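Aldose 1-epimerase (Caenorhabditis elegans, PDB 1LUR) probably interconverts the alpha and beta anomers of aldose sugars such as galactose, as an aldose 1-epimerase (mutarotase) of the GalM family. Local coordinates at residues L28-T33 with E58-A63; L34-F39 with N46-L51; A64-T69 with H172-L177; P274-Y279 with I302-H307; K282-K287 with A296-A301. One frame throughout, in Å; residues are numbered along the deposited sequence.

How the interactions relate
Strand 170-175 ties most of the set together. Interaction 3 sets the 64-69 turn against it, and the neighbouring strand 300-305 serves interactions 4 and 5; Tyr279 O and Ala301 N, 2.9 Å apart, join those two. Interaction 2 meets interaction 3 where Leu34 N lies 2.8 Å from Gly67 O and where Leu37 and Val50 pack on Trp175. Interaction 1, about 11 Å from interaction 3 between centres, reaches it through Ala32 O and Thr69 OG1, 2.8 Å apart. The probable sugar site lies between interactions 3 and 4, where His172 NE2 is 3.1 Å from Glu303 OE1. Interactions 1 and 4 do not touch.

Interaction 1 of 5, residues L28-T33 with E58-A63; sequences LPFGAT and EFEKDA
The ring of Phe30 reaches from a tight hairpin turn to the side of helix 56-61 and lies against Glu60. CG of Glu60 sits over one face of that ring, 3.9 Å from its centroid and 17° off the normal, in a CH-pi contact displaced toward the rim. The Glu60 chain then runs on past the ring, and its carboxylate plane stands nearly upright to the aromatic plane, at 81°. At the rim, Phe30 CE2 comes 3.4 Å from Glu60 CA, while the carbonyl O of Phe59 lies at the ring's edge.

One residue back on the helix, Phe59 packs against Leu28 and Thr33, the backbone-paired residues that flank the turn. Leu28 CD2 touches Phe59 CB at 3.6 Å, and Thr33 CG2 meets Phe59 CE1 at 3.9 Å. Thr33 can serve both sides because its methyl lies opposite its own N (chi1 -54° for OG1): the methyl goes to the aromatic ring while OG1 bonds to Phe30 O across the type II turn, at 2.9 Å. Phe53 adds an edge-to-face ring to Phe59. With no hydrogen bond between hairpin and helix, the contact rests on apolar and CH-pi packing, and the Thr33 OG1 to Phe30 O bond stays within the hairpin.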
# COMPACT_ATOMS: atom_id res chain seq x y z
N LEU A 28 -8.67 -10.61 -4.54
CA LEU A 28 -9.21 -11.57 -3.58
C LEU A 28 -10.07 -10.81 -2.58
O LEU A 28 -9.62 -9.84 -1.97
CB LEU A 28 -8.05 -12.27 -2.86
CG LEU A 28 -8.37 -13.45 -1.94
CD1 LEU A 28 -8.97 -14.60 -2.74
CD2 LEU A 28 -7.08 -13.90 -1.25
N PRO A 29 -11.33 -11.23 -2.41
CA PRO A 29 -12.26 -10.59 -1.47
C PRO A 29 -11.66 -10.44 -0.08
O PRO A 29 -11.90 -9.44 0.61
CB PRO A 29 -13.46 -11.53 -1.48
CG PRO A 29 -13.45 -12.07 -2.88
CD PRO A 29 -11.98 -12.37 -3.09
N PHE A 30 -10.87 -11.43 0.33
CA PHE A 30 -10.24 -11.39 1.64
C PHE A 30 -9.20 -10.28 1.67
O PHE A 30 -8.21 -10.32 0.94
CB PHE A 30 -9.58 -12.72 1.97
CG PHE A 30 -8.92 -12.75 3.31
CD1 PHE A 30 -9.68 -12.70 4.47
CD2 PHE A 30 -7.54 -12.79 3.42
CE1 PHE A 30 -9.07 -12.69 5.73
CE2 PHE A 30 -6.92 -12.78 4.67
CZ PHE A 30 -7.69 -12.73 5.82
N GLY A 31 -9.44 -9.29 2.52
CA GLY A 31 -8.53 -8.18 2.64
C GLY A 31 -8.51 -7.30 1.40
O GLY A 31 -7.60 -6.47 1.26
N ALA A 32 -9.49 -7.47 0.52
CA ALA A 32 -9.57 -6.68 -0.72
C ALA A 32 -8.15 -6.60 -1.27
O ALA A 32 -7.64 -5.51 -1.57
CB ALA A 32 -10.12 -5.29 -0.43
N THR A 33 -7.53 -7.77 -1.38
CA THR A 33 -6.17 -7.94 -1.86
C THR A 33 -5.85 -8.02 -3.35
O THR A 33 -6.59 -8.62 -4.13
CB THR A 33 -5.57 -9.22 -1.23
OG1 THR A 33 -5.70 -9.16 0.20
CG2 THR A 33 -4.10 -9.37 -1.60
N GLU A 58 -3.26 -19.57 1.74
CA GLU A 58 -1.94 -19.02 2.05
C GLU A 58 -2.05 -17.51 2.28
O GLU A 58 -1.30 -16.94 3.07
CB GLU A 58 -0.96 -19.28 0.91
CG GLU A 58 -0.62 -20.75 0.70
CD GLU A 58 0.30 -20.97 -0.48
OE1 GLU A 58 1.50 -20.67 -0.37
OE2 GLU A 58 -0.20 -21.42 -1.53
N PHE A 59 -2.98 -16.88 1.57
CA PHE A 59 -3.19 -15.45 1.70
C PHE A 59 -3.85 -15.16 3.04
O PHE A 59 -3.49 -14.20 3.73
CB PHE A 59 -4.10 -14.94 0.57
CG PHE A 59 -3.35 -14.41 -0.62
CD1 PHE A 59 -2.70 -13.18 -0.57
CD2 PHE A 59 -3.29 -15.14 -1.81
CE1 PHE A 59 -2.02 -12.68 -1.66
CE2 PHE A 59 -2.60 -14.66 -2.91
CZ PHE A 59 -1.96 -13.42 -2.84
N GLU A 60 -4.81 -16.00 3.41
CA GLU A 60 -5.53 -15.85 4.67
C GLU A 60 -4.62 -16.09 5.86
O GLU A 60 -4.95 -15.74 6.99
CB GLU A 60 -6.72 -16.81 4.72
CG GLU A 60 -7.80 -16.52 3.69
CD GLU A 60 -8.93 -17.54 3.72
OE1 GLU A 60 -8.65 -18.74 3.51
OE2 GLU A 60 -10.09 -17.15 3.96
N LYS A 61 -3.46 -16.70 5.62
CA LYS A 61 -2.53 -16.98 6.69
C LYS A 61 -1.34 -16.03 6.68
O LYS A 61 -0.56 -16.00 7.62
CB LYS A 61 -2.04 -18.44 6.59
CG LYS A 61 -3.13 -19.47 6.86
CD LYS A 61 -2.63 -20.90 6.61
CE LYS A 61 -3.65 -21.93 7.09
NZ LYS A 61 -3.28 -23.32 6.70
N ASP A 62 -1.21 -15.24 5.61
CA ASP A 62 -0.10 -14.29 5.50
C ASP A 62 -0.13 -13.26 6.62
O ASP A 62 -1.20 -12.87 7.09
CB ASP A 62 -0.15 -13.58 4.14
CG ASP A 62 0.86 -12.45 4.04
OD1 ASP A 62 2.02 -12.64 4.46
OD2 ASP A 62 0.50 -11.37 3.53
N ALA A 63 1.05 -12.81 7.04
CA ALA A 63 1.16 -11.81 8.10
C ALA A 63 1.96 -10.60 7.65
O ALA A 63 2.12 -9.63 8.41
CB ALA A 63 1.82 -12.44 9.33

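Interaction 2 of 5, residues L34-F39 with N46-L51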
# COMPACT_ATOMS: atom_id res chain seq x y z
N LEU A 34 -4.72 -7.43 -3.73
CA LEU A 34 -4.26 -7.44 -5.11
C LEU A 34 -3.37 -8.68 -5.10
O LEU A 34 -2.22 -8.62 -4.65
CB LEU A 34 -3.42 -6.20 -5.42
CG LEU A 34 -2.74 -6.19 -6.80
CD1 LEU A 34 -3.77 -6.43 -7.90
CD2 LEU A 34 -2.01 -4.86 -7.01
N ALA A 35 -3.92 -9.80 -5.57
CA ALA A 35 -3.20 -11.07 -5.61
C ALA A 35 -2.12 -11.17 -6.68
O ALA A 35 -1.00 -11.61 -6.41
CB ALA A 35 -4.19 -12.21 -5.77
N LYS A 36 -2.45 -10.80 -7.91
CA LYS A 36 -1.49 -10.86 -9.01
C LYS A 36 -1.69 -9.69 -9.95
O LYS A 36 -2.74 -9.05 -9.95
CB LYS A 36 -1.69 -12.13 -9.84
CG LYS A 36 -1.85 -13.43 -9.07
CD LYS A 36 -2.34 -14.53 -10.02
CE LYS A 36 -1.48 -14.61 -11.28
NZ LYS A 36 -1.98 -15.63 -12.24
N LEU A 37 -0.66 -9.44 -10.76
CA LEU A 37 -0.66 -8.36 -11.74
C LEU A 37 0.36 -8.73 -12.81
O LEU A 37 1.57 -8.54 -12.63
CB LEU A 37 -0.30 -7.02 -11.09
CG LEU A 37 -0.59 -5.78 -11.95
CD1 LEU A 37 -0.59 -4.56 -11.07
CD2 LEU A 37 0.43 -5.64 -13.06
N THR A 38 -0.12 -9.28 -13.92
CA THR A 38 0.75 -9.69 -15.01
C THR A 38 0.84 -8.65 -16.12
O THR A 38 -0.15 -8.00 -16.47
CB THR A 38 0.25 -11.02 -15.62
OG1 THR A 38 -1.09 -10.85 -16.10
CG2 THR A 38 0.25 -12.11 -14.57
N PHE A 39 2.04 -8.50 -16.68
CA PHE A 39 2.29 -7.54 -17.75
C PHE A 39 3.50 -8.01 -18.55
O PHE A 39 4.53 -8.35 -17.98
CB PHE A 39 2.57 -6.17 -17.15
CG PHE A 39 2.53 -5.04 -18.15
CD1 PHE A 39 1.33 -4.67 -18.75
CD2 PHE A 39 3.68 -4.33 -18.46
CE1 PHE A 39 1.28 -3.60 -19.65
CE2 PHE A 39 3.65 -3.26 -19.35
CZ PHE A 39 2.44 -2.89 -19.94
N ASN A 46 5.15 -12.47 -20.23
CA ASN A 46 4.32 -12.09 -19.09
C ASN A 46 5.07 -12.23 -17.77
O ASN A 46 5.68 -13.26 -17.48
CB ASN A 46 3.06 -12.96 -19.03
CG ASN A 46 1.91 -12.39 -19.85
OD1 ASN A 46 0.91 -13.06 -20.07
ND2 ASN A 46 2.06 -11.15 -20.29
N GLN A 47 5.01 -11.18 -16.96
CA GLN A 47 5.67 -11.17 -15.67
C GLN A 47 4.69 -10.71 -14.61
O GLN A 47 3.97 -9.73 -14.80
CB GLN A 47 6.87 -10.24 -15.69
CG GLN A 47 7.64 -10.23 -14.38
CD GLN A 47 8.22 -11.58 -14.05
OE1 GLN A 47 9.12 -12.06 -14.75
NE2 GLN A 47 7.72 -12.21 -13.00
N ASP A 48 4.65 -11.44 -13.49
CA ASP A 48 3.76 -11.08 -12.40
C ASP A 48 4.58 -10.05 -11.63
O ASP A 48 5.65 -10.37 -11.11
CB ASP A 48 3.48 -12.30 -11.51
CG ASP A 48 2.30 -12.08 -10.58
OD1 ASP A 48 2.15 -10.95 -10.05
OD2 ASP A 48 1.52 -13.04 -10.37
N LEU A 49 4.08 -8.82 -11.58
CA LEU A 49 4.78 -7.75 -10.89
C LEU A 49 4.63 -7.66 -9.37
O LEU A 49 5.35 -6.89 -8.73
CB LEU A 49 4.36 -6.41 -11.52
CG LEU A 49 4.46 -6.36 -13.05
CD1 LEU A 49 3.96 -5.02 -13.54
CD2 LEU A 49 5.91 -6.59 -13.48
N VAL A 50 3.73 -8.45 -8.78
CA VAL A 50 3.56 -8.41 -7.33
C VAL A 50 3.73 -9.77 -6.67
O VAL A 50 3.40 -10.81 -7.26
CB VAL A 50 2.16 -7.86 -6.94
CG1 VAL A 50 1.95 -6.49 -7.55
CG2 VAL A 50 1.07 -8.82 -7.39
N LEU A 51 4.26 -9.77 -5.46
CA LEU A 51 4.47 -11.02 -4.73
C LEU A 51 3.11 -11.56 -4.34
O LEU A 51 2.09 -10.89 -4.54
CB LEU A 51 5.32 -10.77 -3.48
CG LEU A 51 6.69 -10.16 -3.75
CD1 LEU A 51 7.46 -10.00 -2.45
CD2 LEU A 51 7.47 -11.04 -4.72
O HOH W 1 -0.42 -9.67 -3.00
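A beta hairpin, finished by an Asx turn, joins Leu34-Phe39 to Asn46-Leu51. Phe39 and Gln47 form its hydrogen-bonded pair, N to O at 3.0 Å each way, and Thr38 faces Asp48 as the next, non-hydrogen-bonded pair. Leu49 N then closes on Leu37 O in a short, nearly straight bond of 2.7 Å.

The strand ends at Asp48, and its side chain takes over the pairing. Its CG lies opposite the backbone N (chi1 -165°), which swings OD1 between the two segments. There OD1 accepts from Val50 N at 3.2 Å, making the Asx turn, and from Leu37 N at 3.3 Å; the two donors arrive from opposite faces of the carboxylate, Leu37 N well above its plane. OD2 rests on the aliphatic part of Lys36, 3.4 Å from CB, but Lys36 NZ stays 4.7 Å from OD2, too far for a salt bridge.

On the other face Leu37 CD2 meets Leu49 CD1 at 3.6 Å, and both leucines press on Trp175 of strand 170-175 and Phe335 of strand 327-337. Along its far edge strand 33-40 pairs with strand 24-28, where Ala35 and Lys36 form a classic bulge opposite Thr26.

Interaction 3 of 5, residues A64-T69 with H172-L177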
# COMPACT_ATOMS: atom_id res chain seq x y z
N ALA A 64 2.46 -10.64 6.42
CA ALA A 64 3.24 -9.54 5.88
C ALA A 64 2.38 -8.54 5.08
O ALA A 64 2.92 -7.66 4.41
CB ALA A 64 4.36 -10.09 5.00
N SER A 65 1.06 -8.69 5.17
CA SER A 65 0.12 -7.81 4.46
C SER A 65 0.39 -7.70 2.96
O SER A 65 0.21 -6.64 2.36
CB SER A 65 0.17 -6.40 5.07
OG SER A 65 -0.23 -6.41 6.43
N ILE A 66 0.80 -8.81 2.36
CA ILE A 66 1.10 -8.84 0.93
C ILE A 66 -0.11 -8.51 0.04
O ILE A 66 -1.07 -9.27 -0.03
CB ILE A 66 1.68 -10.22 0.52
CG1 ILE A 66 2.97 -10.48 1.31
CG2 ILE A 66 1.97 -10.26 -0.98
CD1 ILE A 66 3.63 -11.81 0.98
N GLY A 67 -0.05 -7.35 -0.62
CA GLY A 67 -1.11 -6.91 -1.51
C GLY A 67 -2.45 -6.51 -0.91
O GLY A 67 -3.38 -6.16 -1.63
N LYS A 68 -2.56 -6.55 0.41
CA LYS A 68 -3.81 -6.19 1.07
C LYS A 68 -4.18 -4.71 1.06
O LYS A 68 -3.35 -3.83 0.82
CB LYS A 68 -3.76 -6.61 2.55
CG LYS A 68 -3.53 -8.07 2.84
CD LYS A 68 -3.44 -8.26 4.35
CE LYS A 68 -3.27 -9.73 4.75
NZ LYS A 68 -4.50 -10.53 4.51
N THR A 69 -5.46 -4.46 1.32
CA THR A 69 -5.98 -3.10 1.39
C THR A 69 -5.87 -2.98 2.92
O THR A 69 -6.52 -3.75 3.64
CB THR A 69 -7.46 -2.99 1.04
OG1 THR A 69 -7.63 -3.02 -0.38
CG2 THR A 69 -8.02 -1.67 1.59
N HIS A 172 -1.11 -2.54 0.20
CA HIS A 172 0.18 -3.11 0.55
C HIS A 172 0.82 -4.10 -0.42
O HIS A 172 1.40 -5.10 -0.00
CB HIS A 172 0.07 -3.76 1.94
CG HIS A 172 1.32 -3.68 2.75
ND1 HIS A 172 2.49 -4.30 2.38
CD2 HIS A 172 1.59 -3.04 3.91
CE1 HIS A 172 3.43 -4.04 3.27
NE2 HIS A 172 2.91 -3.28 4.22
N ALA A 173 0.73 -3.83 -1.72
CA ALA A 173 1.32 -4.74 -2.70
C ALA A 173 2.84 -4.60 -2.72
O ALA A 173 3.37 -3.49 -2.68
CB ALA A 173 0.75 -4.45 -4.09
N TYR A 174 3.53 -5.73 -2.77
CA TYR A 174 4.99 -5.77 -2.81
C TYR A 174 5.35 -5.91 -4.29
O TYR A 174 4.93 -6.87 -4.93
CB TYR A 174 5.53 -6.99 -2.05
CG TYR A 174 5.45 -6.92 -0.54
CD1 TYR A 174 4.23 -6.97 0.13
CD2 TYR A 174 6.62 -6.88 0.23
CE1 TYR A 174 4.17 -6.98 1.53
CE2 TYR A 174 6.57 -6.89 1.62
CZ TYR A 174 5.35 -6.94 2.27
OH TYR A 174 5.32 -6.96 3.64
N TRP A 175 6.13 -4.97 -4.82
CA TRP A 175 6.51 -5.02 -6.22
C TRP A 175 7.91 -5.51 -6.57
O TRP A 175 8.89 -5.19 -5.90
CB TRP A 175 6.30 -3.64 -6.85
CG TRP A 175 4.92 -3.10 -6.67
CD1 TRP A 175 4.45 -2.39 -5.61
CD2 TRP A 175 3.81 -3.25 -7.57
NE1 TRP A 175 3.12 -2.08 -5.79
CE2 TRP A 175 2.71 -2.60 -6.99
CE3 TRP A 175 3.65 -3.87 -8.82
CZ2 TRP A 175 1.45 -2.55 -7.60
CZ3 TRP A 175 2.40 -3.82 -9.43
CH2 TRP A 175 1.32 -3.16 -8.82
N ASN A 176 7.97 -6.28 -7.65
CA ASN A 176 9.20 -6.87 -8.18
C ASN A 176 8.84 -7.02 -9.66
O ASN A 176 8.01 -7.85 -10.02
CB ASN A 176 9.48 -8.24 -7.56
CG ASN A 176 10.73 -8.88 -8.11
OD1 ASN A 176 10.85 -9.11 -9.32
ND2 ASN A 176 11.69 -9.17 -7.23
N LEU A 177 9.48 -6.21 -10.50
CA LEU A 177 9.22 -6.24 -11.94
C LEU A 177 9.95 -7.24 -12.84
O LEU A 177 9.59 -7.36 -14.01
CB LEU A 177 9.44 -4.82 -12.49
CG LEU A 177 8.90 -3.69 -11.61
CD1 LEU A 177 9.18 -2.34 -12.27
CD2 LEU A 177 7.40 -3.88 -11.39
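A type II turn, Ser65 to Lys68, sits against the edge of strand 170-175 and grips its residues His172 and Tyr174. Lys68 O takes the N-H of His172 at 2.7 Å, and Gly67 N returns a 2.7 Å bond to His172 O, arriving from well above the carbonyl plane. Between these bonds the backbones nearly touch, Gly67 CA and Ala173 CA being 3.5 Å apart.

The His172 imidazole carries Ser65 CB over one face, 3.9 Å from the ring centroid, while His101 meets it from outside the turn. In GalM mutarotases two such histidines line the sugar site, so the turn probably helps to position an active-site ring.

Tyr174 reaches back to the residue just ahead of the turn: its OH donates to Ala64 O at 2.6 Å, in the carbonyl plane on a lone pair, and the oxygen lies at the edge of the phenol ring. The side chains of Ile66 and Tyr174 cross at about a right angle, Ile66 CG1 3.7 Å from Tyr174 CE1. Asp62, just ahead, holds the N-H groups of Ala64 and Ile66.

Interaction 4 of 5, residues P274-Y279 with I302-H307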
# COMPACT_ATOMS: atom_id res chain seq x y z
N PRO A 274 -0.81 12.21 0.18
CA PRO A 274 0.33 13.11 0.36
C PRO A 274 1.68 12.42 0.50
O PRO A 274 2.72 13.05 0.31
CB PRO A 274 -0.06 13.88 1.61
CG PRO A 274 -0.71 12.81 2.44
CD PRO A 274 -1.59 12.10 1.42
N VAL A 275 1.69 11.13 0.84
CA VAL A 275 2.95 10.43 0.97
C VAL A 275 2.89 9.03 0.40
O VAL A 275 1.82 8.51 0.08
CB VAL A 275 3.40 10.31 2.47
CG1 VAL A 275 3.20 11.63 3.18
CG2 VAL A 275 2.65 9.19 3.16
N ILE A 276 4.06 8.42 0.24
CA ILE A 276 4.16 7.08 -0.28
C ILE A 276 5.14 6.36 0.61
O ILE A 276 6.32 6.71 0.66
CB ILE A 276 4.67 7.03 -1.73
CG1 ILE A 276 3.67 7.70 -2.67
CG2 ILE A 276 4.94 5.60 -2.13
CD1 ILE A 276 4.05 7.64 -4.14
N HIS A 277 4.66 5.35 1.33
CA HIS A 277 5.52 4.59 2.21
C HIS A 277 6.23 3.51 1.42
O HIS A 277 5.59 2.68 0.77
CB HIS A 277 4.72 3.93 3.33
CG HIS A 277 5.57 3.24 4.35
ND1 HIS A 277 6.24 3.91 5.34
CD2 HIS A 277 5.88 1.93 4.49
CE1 HIS A 277 6.94 3.05 6.06
NE2 HIS A 277 6.74 1.84 5.56
N LEU A 278 7.56 3.53 1.47
CA LEU A 278 8.38 2.56 0.76
C LEU A 278 9.01 1.59 1.76
O LEU A 278 9.67 2.01 2.70
CB LEU A 278 9.49 3.28 -0.01
CG LEU A 278 9.07 4.40 -0.95
CD1 LEU A 278 10.30 5.12 -1.50
CD2 LEU A 278 8.23 3.83 -2.09
N TYR A 279 8.78 0.30 1.54
CA TYR A 279 9.33 -0.73 2.41
C TYR A 279 10.13 -1.71 1.56
O TYR A 279 9.56 -2.45 0.74
CB TYR A 279 8.21 -1.45 3.16
CG TYR A 279 8.66 -2.67 3.93
CD1 TYR A 279 9.72 -2.59 4.83
CD2 TYR A 279 8.03 -3.90 3.77
CE1 TYR A 279 10.14 -3.72 5.55
CE2 TYR A 279 8.44 -5.02 4.48
CZ TYR A 279 9.49 -4.92 5.36
OH TYR A 279 9.90 -6.04 6.06
N ILE A 302 5.02 -0.59 -2.03
CA ILE A 302 4.73 0.80 -2.35
C ILE A 302 3.34 1.06 -1.78
O ILE A 302 2.35 0.50 -2.26
CB ILE A 302 4.76 1.01 -3.88
CG1 ILE A 302 6.15 0.65 -4.42
CG2 ILE A 302 4.43 2.45 -4.21
CD1 ILE A 302 6.32 0.87 -5.92
N GLU A 303 3.29 1.90 -0.75
CA GLU A 303 2.03 2.22 -0.09
C GLU A 303 1.65 3.70 -0.04
O GLU A 303 2.08 4.42 0.86
CB GLU A 303 2.08 1.67 1.34
CG GLU A 303 2.97 0.44 1.47
CD GLU A 303 3.20 -0.01 2.90
OE1 GLU A 303 4.23 -0.68 3.15
OE2 GLU A 303 2.37 0.28 3.78
N PRO A 304 0.86 4.16 -1.02
CA PRO A 304 0.42 5.56 -1.06
C PRO A 304 -0.50 5.69 0.15
O PRO A 304 -1.41 4.88 0.31
CB PRO A 304 -0.34 5.65 -2.37
CG PRO A 304 0.41 4.68 -3.25
CD PRO A 304 0.60 3.50 -2.31
N GLN A 305 -0.29 6.68 1.00
CA GLN A 305 -1.13 6.83 2.19
C GLN A 305 -0.91 8.19 2.82
O GLN A 305 -0.16 9.02 2.30
CB GLN A 305 -0.69 5.78 3.22
CG GLN A 305 0.79 6.01 3.62
CD GLN A 305 1.31 5.09 4.71
OE1 GLN A 305 1.39 3.87 4.55
NE2 GLN A 305 1.70 5.68 5.84
N PHE A 306 -1.56 8.41 3.96
CA PHE A 306 -1.42 9.67 4.69
C PHE A 306 -0.24 9.36 5.59
O PHE A 306 0.09 8.19 5.81
CB PHE A 306 -2.64 9.97 5.57
CG PHE A 306 -3.82 10.49 4.83
CD1 PHE A 306 -4.86 9.65 4.45
CD2 PHE A 306 -3.90 11.85 4.49
CE1 PHE A 306 -5.97 10.15 3.76
CE2 PHE A 306 -5.00 12.35 3.80
CZ PHE A 306 -6.04 11.51 3.43
N HIS A 307 0.40 10.40 6.13
CA HIS A 307 1.55 10.20 7.01
C HIS A 307 1.29 9.14 8.07
O HIS A 307 0.22 9.10 8.67
CB HIS A 307 1.91 11.49 7.74
CG HIS A 307 2.26 12.63 6.83
ND1 HIS A 307 1.38 13.12 5.88
CD2 HIS A 307 3.37 13.39 6.74
CE1 HIS A 307 1.94 14.14 5.25
NE2 HIS A 307 3.15 14.32 5.76
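Strands 275-279 and 302-305 run antiparallel, 155° between their directions, with two hydrogen-bonded pairs, Val275 with Gln305 and His277 with Glu303. Pro304 falls opposite Ile276 in a non-hydrogen-bonded pair, where the missing N-H costs the pairing of these strands nothing.

Val275, His277, Glu303 and Gln305 share one face. His277 and Glu303 lie side by side and point the same way, with ring and carboxylate planes 68° apart; Glu303 OE1 comes to the ring's edge, 3.4 Å from His277 CD2. Both imidazole nitrogens are engaged beyond the pair, ND1 by Asp240 and NE2 by Asp238, which fixes the ring's rotation. Gln305 runs out extended, bringing OE1 within 3.5 Å of His277 CB, while its NE2 bonds to Phe306 O at 3.0 Å.

At the strand end Val275 CG1 sits squarely over the centre of the His307 ring, 3.6 Å from the centroid, a CH-pi contact. His307 ND1 is buried there with no partner in the model.

The other face is apolar: Ile276 CG2 meets Ile302 CG2 at 3.8 Å, and Ile302 goes on to strand 265-271. Such an antiparallel sheet, packed on a second one behind and lined in front with His, Asp and Glu, is the beta-sandwich of galactose mutarotases; Glu303 and Asp240 are consistent with residues of its sugar site.

Interaction 5 of 5, residues K282-K287 with A296-A301; sequences KFLDCK and ANKALA. With SO4 (sulfate ion), chain C.
Ala296 meets Lys282 first, their CA atoms 4.6 Å apart, and its CB rests 3.7 Å from Lys282 O. Ala296 N lies 3.7 Å from Leu284 O without bonding to it, and this buried N-H has no partner in the model.

Asn297 comes next and lays its backbone N 4.1 Å from Lys282 CA; its backbone bonds go to Ser281 and Val183. Lys298 gives the apolar touch, CB against Leu284 CD2 at 4.2 Å, the two side chains meeting at a slant. A bend at chi2 (59°) then leads the Lys298 chain away, so that NZ reaches Ser180 O and a salt bridge to Glu292. Ala299 packs on Tyr174 and Leu51 instead, and Ala301 bonds back to Tyr279.

The far side of Lys282 looks outward. Its CG lies over the centre of the Phe283 ring, and a turn at chi4 (-61°) points NZ to sulfate O1, 2.8 Å away; sulfate O2 stands at the edge of that ring, 3.8 Å from Phe283 CE1. The ion probably comes from the crystallisation liquor. This loosely packed contact draws together the base of the long excursion between sheet neighbours 275-279 and 300-305, whose outer part is the small two-stranded hairpin 286-287 and 293-294.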
# COMPACT_ATOMS: atom_id res chain seq x y z
N LYS A 282 12.77 -5.84 3.95
CA LYS A 282 13.88 -6.35 4.75
C LYS A 282 13.58 -7.56 5.64
O LYS A 282 14.42 -8.45 5.78
CB LYS A 282 14.46 -5.22 5.61
CG LYS A 282 15.60 -5.64 6.53
CD LYS A 282 16.05 -4.48 7.40
CE LYS A 282 17.21 -4.86 8.31
NZ LYS A 282 16.84 -5.96 9.25
N PHE A 283 12.40 -7.59 6.24
CA PHE A 283 12.02 -8.69 7.12
C PHE A 283 11.12 -9.77 6.49
O PHE A 283 10.44 -10.50 7.21
CB PHE A 283 11.34 -8.13 8.37
CG PHE A 283 12.20 -7.16 9.14
CD1 PHE A 283 13.21 -7.62 9.96
CD2 PHE A 283 12.01 -5.79 9.01
CE1 PHE A 283 14.04 -6.73 10.65
CE2 PHE A 283 12.83 -4.89 9.69
CZ PHE A 283 13.84 -5.36 10.51
N LEU A 284 11.13 -9.87 5.17
CA LEU A 284 10.31 -10.87 4.50
C LEU A 284 11.00 -12.23 4.48
O LEU A 284 12.22 -12.32 4.42
CB LEU A 284 10.01 -10.42 3.06
CG LEU A 284 9.11 -11.34 2.22
CD1 LEU A 284 7.75 -11.50 2.89
CD2 LEU A 284 8.97 -10.75 0.83
N ASP A 285 10.19 -13.29 4.53
CA ASP A 285 10.70 -14.66 4.52
C ASP A 285 9.49 -15.59 4.51
O ASP A 285 9.08 -16.09 5.56
CB ASP A 285 11.56 -14.92 5.76
CG ASP A 285 12.18 -16.32 5.77
OD1 ASP A 285 12.99 -16.63 4.87
OD2 ASP A 285 11.87 -17.11 6.69
N CYS A 286 8.92 -15.82 3.33
CA CYS A 286 7.76 -16.69 3.20
C CYS A 286 7.76 -17.43 1.86
O CYS A 286 8.43 -17.02 0.91
CB CYS A 286 6.48 -15.85 3.31
SG CYS A 286 6.48 -14.63 4.65
N LYS A 287 7.02 -18.53 1.80
CA LYS A 287 6.92 -19.33 0.58
C LYS A 287 5.84 -18.74 -0.31
O LYS A 287 4.65 -18.95 -0.07
CB LYS A 287 6.58 -20.78 0.92
CG LYS A 287 6.41 -21.68 -0.30
CD LYS A 287 6.00 -23.10 0.08
CE LYS A 287 7.11 -23.83 0.83
NZ LYS A 287 8.36 -23.92 0.02
N ALA A 296 15.09 -11.46 2.17
CA ALA A 296 15.35 -10.04 2.39
C ALA A 296 15.46 -9.23 1.10
O ALA A 296 16.05 -9.68 0.11
CB ALA A 296 16.62 -9.87 3.22
N ASN A 297 14.88 -8.03 1.12
CA ASN A 297 14.89 -7.12 -0.01
C ASN A 297 14.38 -7.72 -1.32
O ASN A 297 14.76 -7.28 -2.41
CB ASN A 297 16.30 -6.55 -0.23
CG ASN A 297 16.83 -5.81 1.00
OD1 ASN A 297 16.14 -4.97 1.58
ND2 ASN A 297 18.06 -6.12 1.39
N LYS A 298 13.50 -8.71 -1.22
CA LYS A 298 12.93 -9.36 -2.40
C LYS A 298 12.13 -8.39 -3.27
O LYS A 298 12.30 -8.34 -4.49
CB LYS A 298 12.03 -10.53 -1.99
CG LYS A 298 11.12 -11.05 -3.10
CD LYS A 298 11.91 -11.54 -4.31
CE LYS A 298 10.98 -12.08 -5.39
NZ LYS A 298 11.73 -12.58 -6.59
N ALA A 299 11.24 -7.63 -2.64
CA ALA A 299 10.43 -6.67 -3.39
C ALA A 299 10.39 -5.30 -2.74
O ALA A 299 11.05 -5.04 -1.73
CB ALA A 299 9.01 -7.22 -3.55
N LEU A 300 9.60 -4.42 -3.35
CA LEU A 300 9.46 -3.07 -2.84
C LEU A 300 7.98 -2.80 -2.59
O LEU A 300 7.19 -2.72 -3.54
CB LEU A 300 9.99 -2.05 -3.85
CG LEU A 300 9.84 -0.58 -3.45
CD1 LEU A 300 10.74 -0.29 -2.26
CD2 LEU A 300 10.19 0.32 -4.61
N ALA A 301 7.61 -2.67 -1.32
CA ALA A 301 6.23 -2.40 -0.97
C ALA A 301 6.03 -0.92 -1.23
O ALA A 301 6.79 -0.09 -0.74
CB ALA A 301 5.97 -2.73 0.49
S SO4 C . 17.78 -5.97 12.88
O1 SO4 C . 18.43 -6.18 11.57
O2 SO4 C . 16.88 -7.12 13.17
O3 SO4 C . 18.80 -5.87 13.94
O4 SO4 C . 16.98 -4.73 12.84